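Aspartokinase (Synechocystis, PDB 3L76) probably catalyses the ATP-dependent phosphorylation of the beta-carboxyl group of L-aspartate, an early step toward lysine and threonine, and binds both of these amino acids. Local coordinates at residues E172-V177 with R231-D236; P178-T183 with P238-V243. One frame throughout, in Å; residues are numbered along the deposited sequence. Where two conformers were deposited one is given.

Contact 1: E172-V177 with R231-D236; sequences EIYTDV and RSSWSD
Tyr174 and Arg231 lie side by side on one face of the sheet, their side chains pointing the same way, with the arginine CB 4.0 Å from CE2 of the tyrosine ring. Arg231 suits the place because its methylene chain can run along an aromatic ring while the guanidinium, its plane turned 56° from the ring, is carried on to Glu172. Tyr174 offers both a flat ring for those methylenes and a hydroxyl that gives a weak hydrogen bond to Glu172 OE1. In the arginine conformer described, one of two deposited, this oxygen also lies over a guanidinium face, 3.4 Å from Arg231 NH1, an attraction of charges that no N-H serves and that remains doubtful. Beneath these side chains strands 170-175 and 228-232 run parallel in the central sheet of the amino acid kinase fold: Arg231 N donates to Ile173 O (3.1 Å, 172°), and past the strand end Ser233 N donates to Thr175 O (3.2 Å). With chi1 at -62°, CG beside its backbone N, Trp234 brings CZ3 to 3.3 Å from Asp176 CB, while Thr175 O meets the indole at its edge. Ser233, small and polar, hydrogen-bonds through OG to Ser12 OG, and Phe8 of strand 3-8 stacks on Tyr174.

Contact 2: P178-T183 with P238-V243; sequences PGILTT and PGTKVV
Thr240 has chi1 at -58°, which sets OG1 beside its own backbone N and aims it at the chain of Ile180, while CG2 is left to face that residue's side chain. Ile180 answers with chi1 at -46°: CG1 lies anti to the carbonyl carbon and comes within 3.8 Å of Thr240 CG2, the two side chains crossing at about a right angle. A beta-branched threonine serves both needs, one branch polar and the other nonpolar. Its OG1 accepts a hydrogen bond from Ile180 N at 2.9 Å, with 158° at the hydrogen, and bonds also to Met194 O, so that a single buried hydroxyl satisfies two backbone groups, one from Ile180 and one from Met194. A valine in its place would probably leave Ile180 N and Met194 O without this shared partner. Gly179 belongs where it is because a CB there would collide with Thr240 OG1 and, at these backbone angles, with the carbonyl oxygen of Pro178 as well. At the start of both segments, Gly239 CA makes a CA-H...O contact with Pro178 O (3.2 Å), and a water that donates to Pro178 O accepts a weak bond from Gly239 N. Strand 240-243 lies in the sheet between strand 228-232, antiparallel to it, and strand 196-198, parallel to it; Ile180 reaches Met202 of helix 199-204, and further along the same loop Thr183 packs on helix 577-587 in the last ACT domain.

How the contacts relate
Contact 1 takes the end of strand 170-175 and the turn after it, contact 2 the loop that follows; their partners are the end of strand 228-232 and the start of strand 240-243. They meet where Ser232 packs on Pro178 and Arg231 on Pro238 and Gly239, their centres about 11 Å apart. Contact 1 is the larger and only partly buried: parallel strand pairing carries it, with Tyr174, Arg231 and Glu172 gathered beside it, and the exposed Asp176 and Trp234 at its margin. Contact 2 is smaller but more buried, resting on one threonine hydroxyl, methyl packing and two glycines instead of strand pairing. The first belongs to the kinase sheet; the second lies where the following loop heads toward the ACT domains.

Contact 1: E172-V177 with R231-D236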
loop_
_atom_site.group_PDB
_atom_site.type_symbol
_atom_site.label_atom_id
_atom_site.label_comp_id
_atom_site.label_asym_id
_atom_site.label_seq_id
_atom_site.Cartn_x
_atom_site.Cartn_y
_atom_site.Cartn_z
ATOM N N GLU A 172 -10.353 13.278 20.246
ATOM C CA GLU A 172 -11.161 14.135 19.383
ATOM C C GLU A 172 -11.320 13.540 17.996
ATOM O O GLU A 172 -10.329 13.173 17.371
ATOM C CB GLU A 172 -10.511 15.507 19.268
ATOM C CG GLU A 172 -10.080 16.101 20.597
ATOM C CD GLU A 172 -9.493 17.497 20.453
ATOM O OE1 GLU A 172 -10.252 18.452 20.207
ATOM O OE2 GLU A 172 -8.269 17.645 20.598
ATOM N N ILE A 173 -12.563 13.441 17.522
ATOM C CA ILE A 173 -12.844 12.936 16.177
ATOM C C ILE A 173 -13.210 14.090 15.264
ATOM O O ILE A 173 -14.255 14.715 15.440
ATOM C CB ILE A 173 -14.019 11.946 16.156
ATOM C CG1 ILE A 173 -13.840 10.860 17.220
ATOM C CG2 ILE A 173 -14.170 11.339 14.765
ATOM C CD1 ILE A 173 -12.785 9.843 16.891
ATOM N N TYR A 174 -12.357 14.366 14.282
ATOM C CA TYR A 174 -12.585 15.480 13.367
ATOM C C TYR A 174 -13.245 15.030 12.078
ATOM O O TYR A 174 -12.929 13.969 11.537
ATOM C CB TYR A 174 -11.280 16.231 13.080
ATOM C CG TYR A 174 -10.769 16.988 14.278
ATOM C CD1 TYR A 174 -9.942 16.375 15.208
ATOM C CD2 TYR A 174 -11.134 18.308 14.497
ATOM C CE1 TYR A 174 -9.470 17.061 16.311
ATOM C CE2 TYR A 174 -10.670 19.006 15.605
ATOM C CZ TYR A 174 -9.834 18.374 16.504
ATOM O OH TYR A 174 -9.371 19.043 17.607
ATOM N N THR A 175 -14.167 15.854 11.593
ATOM C CA THR A 175 -15.002 15.485 10.464
ATOM C C THR A 175 -15.616 16.723 9.825
ATOM O O THR A 175 -15.425 17.835 10.315
ATOM C CB THR A 175 -16.116 14.528 10.910
ATOM O OG1 THR A 175 -17.003 14.290 9.814
ATOM C CG2 THR A 175 -16.891 15.122 12.085
ATOM N N ASP A 176 -16.334 16.531 8.720
ATOM C CA ASP A 176 -17.016 17.633 8.039
ATOM C C ASP A 176 -18.422 17.844 8.582
ATOM O O ASP A 176 -19.390 17.828 7.838
ATOM C CB ASP A 176 -17.043 17.425 6.519
ATOM C CG ASP A 176 -17.553 16.047 6.110
ATOM O OD1 ASP A 176 -17.631 15.136 6.959
ATOM O OD2 ASP A 176 -17.868 15.871 4.916
ATOM N N VAL A 177 -18.510 18.042 9.891
ATOM C CA VAL A 177 -19.774 18.198 10.594
ATOM C C VAL A 177 -19.460 18.776 11.967
ATOM O O VAL A 177 -18.510 18.344 12.619
ATOM C CB VAL A 177 -20.495 16.841 10.753
ATOM C CG1 VAL A 177 -21.149 16.731 12.115
ATOM C CG2 VAL A 177 -21.502 16.637 9.637
ATOM N N ARG A 231 -15.975 17.074 16.439
ATOM C CA ARG A 231 -15.777 18.460 16.021
ATOM C C ARG A 231 -15.661 18.535 14.509
ATOM O O ARG A 231 -15.690 17.512 13.825
ATOM C CB ARG A 231 -14.518 19.048 16.668
ATOM C CG ARG A 231 -14.646 19.315 18.158
ATOM C CD ARG A 231 -13.299 19.221 18.860
ATOM N NE ARG A 231 -12.644 20.512 19.045
ATOM C CZ ARG A 231 -12.382 21.053 20.230
ATOM N NH1 ARG A 231 -12.724 20.416 21.345
ATOM N NH2 ARG A 231 -11.776 22.233 20.299
ATOM N N SER A 232 -15.536 19.753 13.990
ATOM C CA SER A 232 -15.351 19.961 12.561
ATOM C C SER A 232 -13.981 20.536 12.280
ATOM O O SER A 232 -13.456 21.307 13.080
ATOM C CB SER A 232 -16.397 20.913 12.010
ATOM O OG SER A 232 -16.063 21.259 10.679
ATOM N N SER A 233 -13.419 20.170 11.129
ATOM C CA SER A 233 -12.088 20.615 10.719
ATOM C C SER A 233 -12.090 22.035 10.156
ATOM O O SER A 233 -11.116 22.765 10.300
ATOM C CB SER A 233 -11.510 19.660 9.674
ATOM O OG SER A 233 -11.692 18.311 10.061
ATOM N N TRP A 234 -13.189 22.417 9.512
ATOM C CA TRP A 234 -13.302 23.729 8.883
ATOM C C TRP A 234 -13.791 24.782 9.871
ATOM O O TRP A 234 -14.371 25.794 9.484
ATOM C CB TRP A 234 -14.254 23.655 7.689
ATOM C CG TRP A 234 -13.785 22.729 6.607
ATOM C CD1 TRP A 234 -13.210 23.080 5.418
ATOM C CD2 TRP A 234 -13.841 21.299 6.617
ATOM N NE1 TRP A 234 -12.910 21.956 4.687
ATOM C CE2 TRP A 234 -13.287 20.848 5.403
ATOM C CE3 TRP A 234 -14.305 20.354 7.537
ATOM C CZ2 TRP A 234 -13.187 19.497 5.084
ATOM C CZ3 TRP A 234 -14.201 19.014 7.220
ATOM C CH2 TRP A 234 -13.649 18.598 6.004
ATOM N N SER A 235 -13.540 24.537 11.151
ATOM C CA SER A 235 -14.077 25.369 12.216
ATOM C C SER A 235 -13.202 25.253 13.456
ATOM O O SER A 235 -12.391 24.336 13.571
ATOM C CB SER A 235 -15.514 24.933 12.539
ATOM O OG SER A 235 -15.949 25.409 13.803
ATOM N N ASP A 236 -13.356 26.191 14.379
ATOM C CA ASP A 236 -12.724 26.053 15.682
ATOM C C ASP A 236 -13.780 26.015 16.797
ATOM O O ASP A 236 -13.488 26.270 17.968
ATOM C CB ASP A 236 -11.674 27.145 15.904
ATOM C CG ASP A 236 -10.399 26.900 15.101
ATOM O OD1 ASP A 236 -10.244 27.496 14.013
ATOM O OD2 ASP A 236 -9.551 26.102 15.552
#

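Contact 2: P178-T183 with P238-V243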
loop_
_atom_site.group_PDB
_atom_site.type_symbol
_atom_site.label_atom_id
_atom_site.label_comp_id
_atom_site.label_asym_id
_atom_site.label_seq_id
_atom_site.Cartn_x
_atom_site.Cartn_y
_atom_site.Cartn_z
ATOM N N PRO A 178 -20.261 19.751 12.413
ATOM C CA PRO A 178 -20.044 20.500 13.657
ATOM C C PRO A 178 -20.210 19.636 14.905
ATOM O O PRO A 178 -19.712 19.998 15.971
ATOM C CB PRO A 178 -21.157 21.554 13.629
ATOM C CG PRO A 178 -21.699 21.529 12.237
ATOM C CD PRO A 178 -21.520 20.131 11.767
ATOM N N GLY A 179 -20.913 18.514 14.769
ATOM C CA GLY A 179 -21.144 17.609 15.878
ATOM C C GLY A 179 -22.416 16.809 15.683
ATOM O O GLY A 179 -22.801 16.505 14.553
ATOM N N ILE A 180 -23.072 16.469 16.789
ATOM C CA ILE A 180 -24.308 15.700 16.749
ATOM C C ILE A 180 -25.520 16.609 16.911
ATOM O O ILE A 180 -25.580 17.415 17.840
ATOM C CB ILE A 180 -24.341 14.657 17.859
ATOM C CG1 ILE A 180 -23.013 13.910 17.922
ATOM C CG2 ILE A 180 -25.499 13.691 17.649
ATOM C CD1 ILE A 180 -22.682 13.142 16.664
ATOM N N LEU A 181 -26.485 16.479 16.007
ATOM C CA LEU A 181 -27.719 17.257 16.106
ATOM C C LEU A 181 -28.809 16.513 16.883
ATOM O O LEU A 181 -28.723 15.304 17.077
ATOM C CB LEU A 181 -28.216 17.644 14.715
ATOM C CG LEU A 181 -27.193 18.454 13.909
ATOM C CD1 LEU A 181 -27.591 18.603 12.442
ATOM C CD2 LEU A 181 -26.988 19.805 14.547
ATOM N N THR A 182 -29.821 17.252 17.339
ATOM C CA THR A 182 -30.942 16.681 18.088
ATOM C C THR A 182 -31.817 15.792 17.220
ATOM O O THR A 182 -32.520 14.908 17.722
ATOM C CB THR A 182 -31.831 17.766 18.705
ATOM O OG1 THR A 182 -32.108 18.770 17.722
ATOM C CG2 THR A 182 -31.150 18.392 19.905
ATOM N N THR A 183 -31.785 16.040 15.917
ATOM C CA THR A 183 -32.481 15.174 14.980
ATOM C C THR A 183 -32.038 15.453 13.550
ATOM O O THR A 183 -31.096 16.213 13.322
ATOM C CB THR A 183 -34.010 15.298 15.104
ATOM O OG1 THR A 183 -34.625 14.184 14.458
ATOM C CG2 THR A 183 -34.500 16.583 14.467
ATOM N N PRO A 238 -16.467 24.360 19.498
ATOM C CA PRO A 238 -16.311 23.326 20.531
ATOM C C PRO A 238 -16.740 21.918 20.092
ATOM O O PRO A 238 -16.149 20.931 20.536
ATOM C CB PRO A 238 -17.224 23.814 21.655
ATOM C CG PRO A 238 -17.329 25.268 21.456
ATOM C CD PRO A 238 -17.247 25.510 19.984
ATOM N N GLY A 239 -17.758 21.828 19.244
ATOM C CA GLY A 239 -18.220 20.545 18.769
ATOM C C GLY A 239 -19.089 19.863 19.807
ATOM O O GLY A 239 -19.567 20.494 20.746
ATOM N N THR A 240 -19.290 18.563 19.642
ATOM C CA THR A 240 -20.132 17.802 20.555
ATOM C C THR A 240 -19.323 16.833 21.421
ATOM O O THR A 240 -18.628 15.948 20.921
ATOM C CB THR A 240 -21.222 17.015 19.795
ATOM O OG1 THR A 240 -22.027 17.919 19.026
ATOM C CG2 THR A 240 -22.099 16.255 20.770
ATOM N N LYS A 241 -19.427 17.015 22.729
ATOM C CA LYS A 241 -18.713 16.204 23.697
ATOM C C LYS A 241 -19.479 14.915 24.007
ATOM O O LYS A 241 -20.634 14.947 24.417
ATOM C CB LYS A 241 -18.496 17.021 24.972
ATOM C CG LYS A 241 -17.656 16.346 26.031
ATOM C CD LYS A 241 -17.441 17.280 27.215
ATOM C CE LYS A 241 -17.062 18.668 26.738
ATOM N NZ LYS A 241 -16.435 19.465 27.824
ATOM N N VAL A 242 -18.833 13.779 23.792
ATOM C CA VAL A 242 -19.442 12.500 24.106
ATOM C C VAL A 242 -18.937 12.002 25.462
ATOM O O VAL A 242 -17.786 11.615 25.620
ATOM C CB VAL A 242 -19.199 11.457 22.999
ATOM C CG1 VAL A 242 -19.780 10.112 23.404
ATOM C CG2 VAL A 242 -19.816 11.925 21.699
ATOM N N VAL A 243 -19.836 12.004 26.433
ATOM C CA VAL A 243 -19.482 11.929 27.842
ATOM C C VAL A 243 -19.637 10.517 28.419
ATOM O O VAL A 243 -20.594 9.808 28.115
ATOM C CB VAL A 243 -20.346 12.937 28.634
ATOM C CG1 VAL A 243 -20.150 12.792 30.128
ATOM C CG2 VAL A 243 -20.049 14.340 28.171
HETATM O O HOH W 1 -19.045 23.002 17.138
#